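Local coordinates for protein nitrate reductase (Ulva prolifera, PDB 5YLY) that probably reduces nitrate to nitrite with NADH in nitrate assimilation, its cytochrome b5 reductase domain carrying the FAD, at residues Asp190-Thr202 against Phe242-Arg254. Sequence-based numbering, arbitrary orientation.
Sequences DLTEIRLLYANQT and FIDLDMCERALFR
L197 on strand 193-200 reaches toward helix 245-251 and the loop before it. With CG anti to the backbone N, its two methyls divide the work: CD2 meets I243 CG2 tip to tip at 3.9 Å, while CD1 lies 3.9 Å from M247 SD, the two side chains crossing at about a right angle, and also touches A251 CB; L252 CD2 packs against L197 CB. Branched leucine can serve several partners at once; A251, being small, lets the helix end come close. Two residues on along the strand, A199 CB rests 3.8 Å from I243 CD1. Toward the strand's start the packing turns aromatic. The chi1 of R195 (-69°) sets CG over one face of the F253 ring, 3.6 Å from its centroid, a CH-pi contact; the bend at chi2 folds the rest of the chain so that F253 CZ comes over the guanidinium, the two planes 40° apart. NH1 of R195 donates to I194 O (2.9 Å), which helps fix the guanidinium's rotation. Without the long chain, as with an alanine here, the F253 ring would probably lose the cover on this face and I194 O its NH1 donor. A water lies within hydrogen-bonding distance of both L196 O and A251 O and can donate to either. Behind these contacts, D244 OD1 N-caps the helix through M247 N, and F253 O accepts from N166 of the neighbouring strand. In this Rossmann-like NAD-binding domain the helix runs roughly antiparallel to strand 193-200, at 146° between the segment axes; with no direct polar bond linking the segments, their fit rests on shape-matched apolar and CH-pi packing and a shared water.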
ATOM      1  N   ASP A 190      -7.930 -19.065   3.550  1.00 30.68           N
ATOM      2  CA  ASP A 190      -7.155 -18.284   4.522  1.00 29.30           C
ATOM      3  C   ASP A 190      -8.117 -17.689   5.581  1.00 29.70           C
ATOM      4  O   ASP A 190      -9.072 -17.005   5.221  1.00 29.11           O
ATOM      5  CB  ASP A 190      -6.443 -17.152   3.752  1.00 29.78           C
ATOM      6  CG  ASP A 190      -5.294 -16.454   4.462  1.00 30.23           C
ATOM      7  OD1 ASP A 190      -5.260 -16.474   5.693  1.00 30.28           O
ATOM      8  OD2 ASP A 190      -4.467 -15.836   3.775  1.00 27.11           O
ATOM      9  N   LEU A 191      -7.856 -17.946   6.873  1.00 25.12           N
ATOM     10  CA  LEU A 191      -8.692 -17.429   7.982  1.00 24.19           C
ATOM     11  C   LEU A 191      -7.989 -16.344   8.803  1.00 28.77           C
ATOM     12  O   LEU A 191      -8.482 -15.961   9.859  1.00 26.81           O
ATOM     13  CB  LEU A 191      -9.206 -18.568   8.889  1.00 24.94           C
ATOM     14  CG  LEU A 191     -10.160 -19.600   8.235  1.00 30.37           C
ATOM     15  CD1 LEU A 191     -10.455 -20.736   9.196  1.00 31.80           C
ATOM     16  CD2 LEU A 191     -11.450 -18.933   7.753  1.00 29.15           C
ATOM     17  N   THR A 192      -6.863 -15.820   8.294  1.00 27.82           N
ATOM     18  CA  THR A 192      -6.117 -14.753   8.965  1.00 27.16           C
ATOM     19  C   THR A 192      -7.018 -13.523   9.151  1.00 27.78           C
ATOM     20  O   THR A 192      -7.803 -13.196   8.255  1.00 27.77           O
ATOM     21  CB  THR A 192      -4.843 -14.402   8.148  1.00 28.23           C
ATOM     22  OG1 THR A 192      -4.116 -15.609   7.940  1.00 28.30           O
ATOM     23  CG2 THR A 192      -3.942 -13.375   8.867  1.00 31.05           C
ATOM     24  N   GLU A 193      -6.974 -12.913  10.338  1.00 24.94           N
ATOM     25  CA  GLU A 193      -7.749 -11.716  10.670  1.00 24.99           C
ATOM     26  C   GLU A 193      -6.857 -10.481  10.474  1.00 27.54           C
ATOM     27  O   GLU A 193      -5.625 -10.551  10.622  1.00 27.82           O
ATOM     28  CB  GLU A 193      -8.242 -11.730  12.125  1.00 28.26           C
ATOM     29  CG  GLU A 193      -9.121 -12.890  12.525  1.00 36.90           C
ATOM     30  CD  GLU A 193      -9.441 -12.840  14.006  1.00 53.15           C
ATOM     31  OE1 GLU A 193      -8.660 -13.391  14.815  1.00 51.06           O
ATOM     32  OE2 GLU A 193     -10.455 -12.203  14.362  1.00 48.02           O
ATOM     33  N   ILE A 194      -7.489  -9.352  10.185  1.00 24.04           N
ATOM     34  CA  ILE A 194      -6.762  -8.111   9.900  1.00 24.32           C
ATOM     35  C   ILE A 194      -7.372  -6.941  10.642  1.00 28.05           C
ATOM     36  O   ILE A 194      -8.590  -6.839  10.733  1.00 26.53           O
ATOM     37  CB  ILE A 194      -6.812  -7.815   8.354  1.00 26.90           C
ATOM     38  CG1 ILE A 194      -6.109  -8.914   7.508  1.00 27.01           C
ATOM     39  CG2 ILE A 194      -6.264  -6.416   8.001  1.00 26.30           C
ATOM     40  CD1 ILE A 194      -6.601  -8.864   5.999  1.00 32.00           C
ATOM     41  N   ARG A 195      -6.519  -6.015  11.098  1.00 22.61           N
ATOM     42  CA  ARG A 195      -6.971  -4.736  11.629  1.00 22.28           C
ATOM     43  C   ARG A 195      -6.191  -3.662  10.912  1.00 25.71           C
ATOM     44  O   ARG A 195      -4.962  -3.702  10.924  1.00 26.37           O
ATOM     45  CB  ARG A 195      -6.748  -4.611  13.160  1.00 23.25           C
ATOM     46  CG  ARG A 195      -7.661  -5.533  13.976  1.00 30.41           C
ATOM     47  CD  ARG A 195      -9.131  -5.170  13.849  1.00 33.94           C
ATOM     48  NE  ARG A 195      -9.978  -6.063  14.650  1.00 36.50           N
ATOM     49  CZ  ARG A 195     -10.479  -7.228  14.231  1.00 43.70           C
ATOM     50  NH1 ARG A 195     -10.205  -7.680  13.005  1.00 29.42           N
ATOM     51  NH2 ARG A 195     -11.223  -7.967  15.047  1.00 35.63           N
ATOM     52  N   LEU A 196      -6.882  -2.718  10.280  1.00 23.38           N
ATOM     53  CA  LEU A 196      -6.186  -1.623   9.620  1.00 23.41           C
ATOM     54  C   LEU A 196      -6.438  -0.310  10.335  1.00 27.56           C
ATOM     55  O   LEU A 196      -7.591   0.024  10.663  1.00 26.94           O
ATOM     56  CB  LEU A 196      -6.644  -1.528   8.138  1.00 22.42           C
ATOM     57  CG  LEU A 196      -6.196  -0.263   7.353  1.00 24.08           C
ATOM     58  CD1 LEU A 196      -4.668  -0.235   7.149  1.00 24.03           C
ATOM     59  CD2 LEU A 196      -6.922  -0.192   5.984  1.00 24.26           C
ATOM     60  N   LEU A 197      -5.358   0.454  10.529  1.00 24.60           N
ATOM     61  CA  LEU A 197      -5.432   1.805  11.069  1.00 24.99           C
ATOM     62  C   LEU A 197      -4.840   2.709   9.980  1.00 27.20           C
ATOM     63  O   LEU A 197      -3.691   2.533   9.582  1.00 26.71           O
ATOM     64  CB  LEU A 197      -4.710   1.915  12.418  1.00 26.03           C
ATOM     65  CG  LEU A 197      -4.595   3.341  13.033  1.00 30.59           C
ATOM     66  CD1 LEU A 197      -5.973   3.999  13.207  1.00 31.47           C
ATOM     67  CD2 LEU A 197      -3.943   3.286  14.401  1.00 33.52           C
ATOM     68  N   TYR A 198      -5.656   3.605   9.426  1.00 25.76           N
ATOM     69  CA  TYR A 198      -5.204   4.401   8.281  1.00 25.50           C
ATOM     70  C   TYR A 198      -5.245   5.871   8.616  1.00 29.67           C
ATOM     71  O   TYR A 198      -6.328   6.419   8.853  1.00 28.57           O
ATOM     72  CB  TYR A 198      -6.083   4.042   7.051  1.00 24.37           C
ATOM     73  CG  TYR A 198      -5.697   4.632   5.704  1.00 24.85           C
ATOM     74  CD1 TYR A 198      -4.395   5.068   5.451  1.00 26.88           C
ATOM     75  CD2 TYR A 198      -6.629   4.708   4.662  1.00 25.42           C
ATOM     76  CE1 TYR A 198      -4.045   5.623   4.214  1.00 27.66           C
ATOM     77  CE2 TYR A 198      -6.272   5.194   3.403  1.00 24.79           C
ATOM     78  CZ  TYR A 198      -4.988   5.667   3.189  1.00 28.42           C
ATOM     79  OH  TYR A 198      -4.677   6.219   1.974  1.00 27.65           O
ATOM     80  N   ALA A 199      -4.066   6.520   8.605  1.00 26.80           N
ATOM     81  CA  ALA A 199      -3.937   7.948   8.947  1.00 29.03           C
ATOM     82  C   ALA A 199      -3.706   8.820   7.717  1.00 34.01           C
ATOM     83  O   ALA A 199      -2.943   8.444   6.827  1.00 35.26           O
ATOM     84  CB  ALA A 199      -2.797   8.146   9.926  1.00 31.55           C
ATOM     85  N   ASN A 200      -4.375   9.984   7.654  1.00 31.93           N
ATOM     86  CA  ASN A 200      -4.211  10.937   6.553  1.00 32.23           C
ATOM     87  C   ASN A 200      -4.367  12.336   7.074  1.00 37.59           C
ATOM     88  O   ASN A 200      -4.942  12.513   8.144  1.00 36.55           O
ATOM     89  CB  ASN A 200      -5.227  10.701   5.439  1.00 32.21           C
ATOM     90  CG  ASN A 200      -4.993   9.410   4.736  1.00 41.24           C
ATOM     91  OD1 ASN A 200      -4.043   9.269   3.968  1.00 36.52           O
ATOM     92  ND2 ASN A 200      -5.756   8.404   5.109  1.00 29.92           N
ATOM     93  N   GLN A 201      -3.909  13.332   6.310  1.00 36.02           N
ATOM     94  CA  GLN A 201      -4.032  14.720   6.760  1.00 38.42           C
ATOM     95  C   GLN A 201      -5.494  15.164   6.817  1.00 42.24           C
ATOM     96  O   GLN A 201      -5.946  15.696   7.835  1.00 42.97           O
ATOM     97  CB  GLN A 201      -3.214  15.649   5.856  1.00 42.50           C
ATOM     98  CG  GLN A 201      -1.789  15.902   6.335  1.00 71.05           C
ATOM     99  CD  GLN A 201      -0.998  16.592   5.251  1.00 94.55           C
ATOM    100  OE1 GLN A 201      -0.521  15.949   4.308  1.00 89.54           O
ATOM    101  NE2 GLN A 201      -0.965  17.917   5.287  1.00 88.37           N
ATOM    102  N   THR A 202      -6.237  14.932   5.729  1.00 38.86           N
ATOM    103  CA  THR A 202      -7.663  15.271   5.603  1.00 39.54           C
ATOM    104  C   THR A 202      -8.419  14.052   5.092  1.00 40.49           C
ATOM    105  O   THR A 202      -7.823  13.143   4.510  1.00 38.01           O
ATOM    106  CB  THR A 202      -7.905  16.484   4.634  1.00 46.65           C
ATOM    107  OG1 THR A 202      -7.693  16.092   3.272  1.00 46.61           O
ATOM    108  CG2 THR A 202      -7.040  17.702   4.951  1.00 48.64           C
ATOM    109  N   PHE A 242      -2.933  12.734  15.592  1.00 57.65           N
ATOM    110  CA  PHE A 242      -1.900  11.727  15.353  1.00 57.28           C
ATOM    111  C   PHE A 242      -2.226  10.399  16.024  1.00 57.63           C
ATOM    112  O   PHE A 242      -2.893  10.371  17.068  1.00 56.84           O
ATOM    113  CB  PHE A 242      -0.524  12.209  15.858  1.00 61.88           C
ATOM    114  CG  PHE A 242      -0.083  13.575  15.386  1.00 66.29           C
ATOM    115  CD1 PHE A 242       0.031  13.857  14.027  1.00 69.66           C
ATOM    116  CD2 PHE A 242       0.266  14.564  16.302  1.00 71.94           C
ATOM    117  CE1 PHE A 242       0.453  15.122  13.594  1.00 72.44           C
ATOM    118  CE2 PHE A 242       0.691  15.821  15.869  1.00 76.69           C
ATOM    119  CZ  PHE A 242       0.778  16.093  14.518  1.00 73.87           C
ATOM    120  N   ILE A 243      -1.702   9.305  15.446  1.00 50.36           N
ATOM    121  CA  ILE A 243      -1.829   7.972  16.019  1.00 48.08           C
ATOM    122  C   ILE A 243      -1.186   8.019  17.438  1.00 53.08           C
ATOM    123  O   ILE A 243      -0.081   8.536  17.592  1.00 53.53           O
ATOM    124  CB  ILE A 243      -1.164   6.931  15.090  1.00 48.65           C
ATOM    125  CG1 ILE A 243      -1.910   6.842  13.723  1.00 46.60           C
ATOM    126  CG2 ILE A 243      -1.087   5.564  15.756  1.00 48.72           C
ATOM    127  CD1 ILE A 243      -1.193   6.105  12.635  1.00 52.38           C
ATOM    128  N   ASP A 244      -1.930   7.573  18.463  1.00 48.48           N
ATOM    129  CA  ASP A 244      -1.461   7.506  19.846  1.00 49.96           C
ATOM    130  C   ASP A 244      -1.790   6.125  20.419  1.00 50.86           C
ATOM    131  O   ASP A 244      -2.386   5.301  19.713  1.00 48.02           O
ATOM    132  CB  ASP A 244      -2.001   8.674  20.708  1.00 54.00           C
ATOM    133  CG  ASP A 244      -3.509   8.749  20.959  1.00 59.32           C
ATOM    134  OD1 ASP A 244      -4.244   7.853  20.487  1.00 54.39           O
ATOM    135  OD2 ASP A 244      -3.949   9.701  21.632  1.00 66.37           O
ATOM    136  N   LEU A 245      -1.371   5.848  21.663  1.00 47.02           N
ATOM    137  CA  LEU A 245      -1.611   4.540  22.288  1.00 46.05           C
ATOM    138  C   LEU A 245      -3.090   4.171  22.326  1.00 48.94           C
ATOM    139  O   LEU A 245      -3.429   3.041  21.988  1.00 47.13           O
ATOM    140  CB  LEU A 245      -0.994   4.455  23.704  1.00 48.00           C
ATOM    141  CG  LEU A 245      -1.107   3.090  24.409  1.00 51.50           C
ATOM    142  CD1 LEU A 245      -0.413   1.978  23.626  1.00 49.65           C
ATOM    143  CD2 LEU A 245      -0.585   3.159  25.840  1.00 54.03           C
ATOM    144  N   ASP A 246      -3.961   5.119  22.745  1.00 47.48           N
ATOM    145  CA  ASP A 246      -5.417   4.920  22.827  1.00 47.31           C
ATOM    146  C   ASP A 246      -5.991   4.517  21.471  1.00 45.93           C
ATOM    147  O   ASP A 246      -6.773   3.577  21.396  1.00 44.30           O
ATOM    148  CB  ASP A 246      -6.124   6.193  23.322  1.00 51.48           C
ATOM    149  CG  ASP A 246      -7.160   5.935  24.394  1.00 73.66           C
ATOM    150  OD1 ASP A 246      -8.146   5.214  24.105  1.00 74.32           O
ATOM    151  OD2 ASP A 246      -6.959   6.408  25.538  1.00 83.03           O
ATOM    152  N   MET A 247      -5.582   5.209  20.400  1.00 41.06           N
ATOM    153  CA  MET A 247      -6.047   4.893  19.062  1.00 38.28           C
ATOM    154  C   MET A 247      -5.586   3.501  18.623  1.00 41.71           C
ATOM    155  O   MET A 247      -6.382   2.754  18.036  1.00 39.03           O
ATOM    156  CB  MET A 247      -5.596   5.949  18.065  1.00 39.17           C
ATOM    157  CG  MET A 247      -6.348   5.877  16.747  1.00 38.81           C
ATOM    158  SD  MET A 247      -5.678   7.086  15.579  1.00 41.88           S
ATOM    159  CE  MET A 247      -5.924   8.617  16.486  1.00 40.83           C
ATOM    160  N   CYS A 248      -4.309   3.148  18.920  1.00 38.11           N
ATOM    161  CA  CYS A 248      -3.775   1.820  18.579  1.00 36.53           C
ATOM    162  C   CYS A 248      -4.516   0.732  19.360  1.00 38.55           C
ATOM    163  O   CYS A 248      -4.797  -0.320  18.798  1.00 38.13           O
ATOM    164  CB  CYS A 248      -2.268   1.754  18.830  1.00 37.27           C
ATOM    165  SG  CYS A 248      -1.282   2.773  17.699  1.00 40.02           S
ATOM    166  N   GLU A 249      -4.844   0.983  20.647  1.00 37.55           N
ATOM    167  CA  GLU A 249      -5.566  -0.010  21.456  1.00 38.18           C
ATOM    168  C   GLU A 249      -7.005  -0.193  20.973  1.00 40.55           C
ATOM    169  O   GLU A 249      -7.542  -1.297  21.047  1.00 39.00           O
ATOM    170  CB  GLU A 249      -5.520   0.340  22.958  1.00 41.12           C
ATOM    171  CG  GLU A 249      -4.138   0.147  23.566  1.00 51.63           C
ATOM    172  CD  GLU A 249      -3.927   0.634  24.991  1.00 67.84           C
ATOM    173  OE1 GLU A 249      -4.669   1.542  25.442  1.00 51.92           O
ATOM    174  OE2 GLU A 249      -2.979   0.132  25.641  1.00 58.35           O
ATOM    175  N   ARG A 250      -7.638   0.886  20.508  1.00 38.80           N
ATOM    176  CA  ARG A 250      -9.011   0.786  19.999  1.00 38.80           C
ATOM    177  C   ARG A 250      -9.083   0.081  18.642  1.00 39.93           C
ATOM    178  O   ARG A 250      -9.972  -0.731  18.416  1.00 40.20           O
ATOM    179  CB  ARG A 250      -9.686   2.170  19.913  1.00 41.65           C
ATOM    180  CG  ARG A 250     -10.000   2.763  21.302  1.00 58.53           C
ATOM    181  CD  ARG A 250     -10.787   4.064  21.249  1.00 72.19           C
ATOM    182  NE  ARG A 250      -9.954   5.214  20.877  1.00 81.96           N
ATOM    183  CZ  ARG A 250      -9.934   5.770  19.668  1.00 88.59           C
ATOM    184  NH1 ARG A 250     -10.697   5.288  18.696  1.00 69.36           N
ATOM    185  NH2 ARG A 250      -9.149   6.815  19.424  1.00 69.04           N
ATOM    186  N   ALA A 251      -8.147   0.388  17.747  1.00 33.06           N
ATOM    187  CA  ALA A 251      -8.130  -0.094  16.369  1.00 30.18           C
ATOM    188  C   ALA A 251      -7.404  -1.380  16.098  1.00 31.32           C
ATOM    189  O   ALA A 251      -7.715  -2.021  15.095  1.00 29.69           O
ATOM    190  CB  ALA A 251      -7.534   0.998  15.479  1.00 29.68           C
ATOM    191  N   LEU A 252      -6.395  -1.737  16.914  1.00 31.27           N
ATOM    192  CA  LEU A 252      -5.534  -2.880  16.600  1.00 30.62           C
ATOM    193  C   LEU A 252      -5.511  -4.007  17.614  1.00 34.94           C
ATOM    194  O   LEU A 252      -5.921  -3.828  18.758  1.00 36.46           O
ATOM    195  CB  LEU A 252      -4.087  -2.343  16.394  1.00 30.61           C
ATOM    196  CG  LEU A 252      -3.914  -1.172  15.384  1.00 31.80           C
ATOM    197  CD1 LEU A 252      -2.513  -0.641  15.441  1.00 32.13           C
ATOM    198  CD2 LEU A 252      -4.276  -1.624  13.917  1.00 29.34           C
ATOM    199  N   PHE A 253      -4.971  -5.164  17.203  1.00 30.97           N
ATOM    200  CA  PHE A 253      -4.782  -6.297  18.117  1.00 31.88           C
ATOM    201  C   PHE A 253      -3.553  -6.049  19.002  1.00 35.76           C
ATOM    202  O   PHE A 253      -2.551  -5.491  18.531  1.00 34.09           O
ATOM    203  CB  PHE A 253      -4.503  -7.597  17.324  1.00 31.69           C
ATOM    204  CG  PHE A 253      -5.611  -8.104  16.431  1.00 31.59           C
ATOM    205  CD1 PHE A 253      -6.842  -8.480  16.964  1.00 34.95           C
ATOM    206  CD2 PHE A 253      -5.402  -8.265  15.068  1.00 30.73           C
ATOM    207  CE1 PHE A 253      -7.853  -8.979  16.140  1.00 33.76           C
ATOM    208  CE2 PHE A 253      -6.410  -8.786  14.246  1.00 32.70           C
ATOM    209  CZ  PHE A 253      -7.630  -9.138  14.791  1.00 31.59           C
ATOM    210  N   ARG A 254      -3.596  -6.526  20.258  1.00 36.55           N
ATOM    211  CA  ARG A 254      -2.422  -6.484  21.129  1.00 38.54           C
ATOM    212  C   ARG A 254      -1.535  -7.646  20.684  1.00 43.09           C
ATOM    213  O   ARG A 254      -2.035  -8.578  20.044  1.00 42.20           O
ATOM    214  CB  ARG A 254      -2.824  -6.683  22.599  1.00 42.21           C
ATOM    215  CG  ARG A 254      -3.544  -5.478  23.191  1.00 48.05           C
ATOM    216  CD  ARG A 254      -3.527  -5.454  24.711  1.00 57.30           C
ATOM    217  NE  ARG A 254      -2.248  -5.036  25.290  1.00 64.00           N
ATOM    218  CZ  ARG A 254      -1.855  -3.776  25.461  1.00 82.00           C
ATOM    219  NH1 ARG A 254      -0.666  -3.513  25.992  1.00 74.59           N
ATOM    220  NH2 ARG A 254      -2.635  -2.772  25.088  1.00 64.89           N
TER
HETATM  221  O   HOH W   1      -9.197  -1.413  12.879  1.00 29.45           O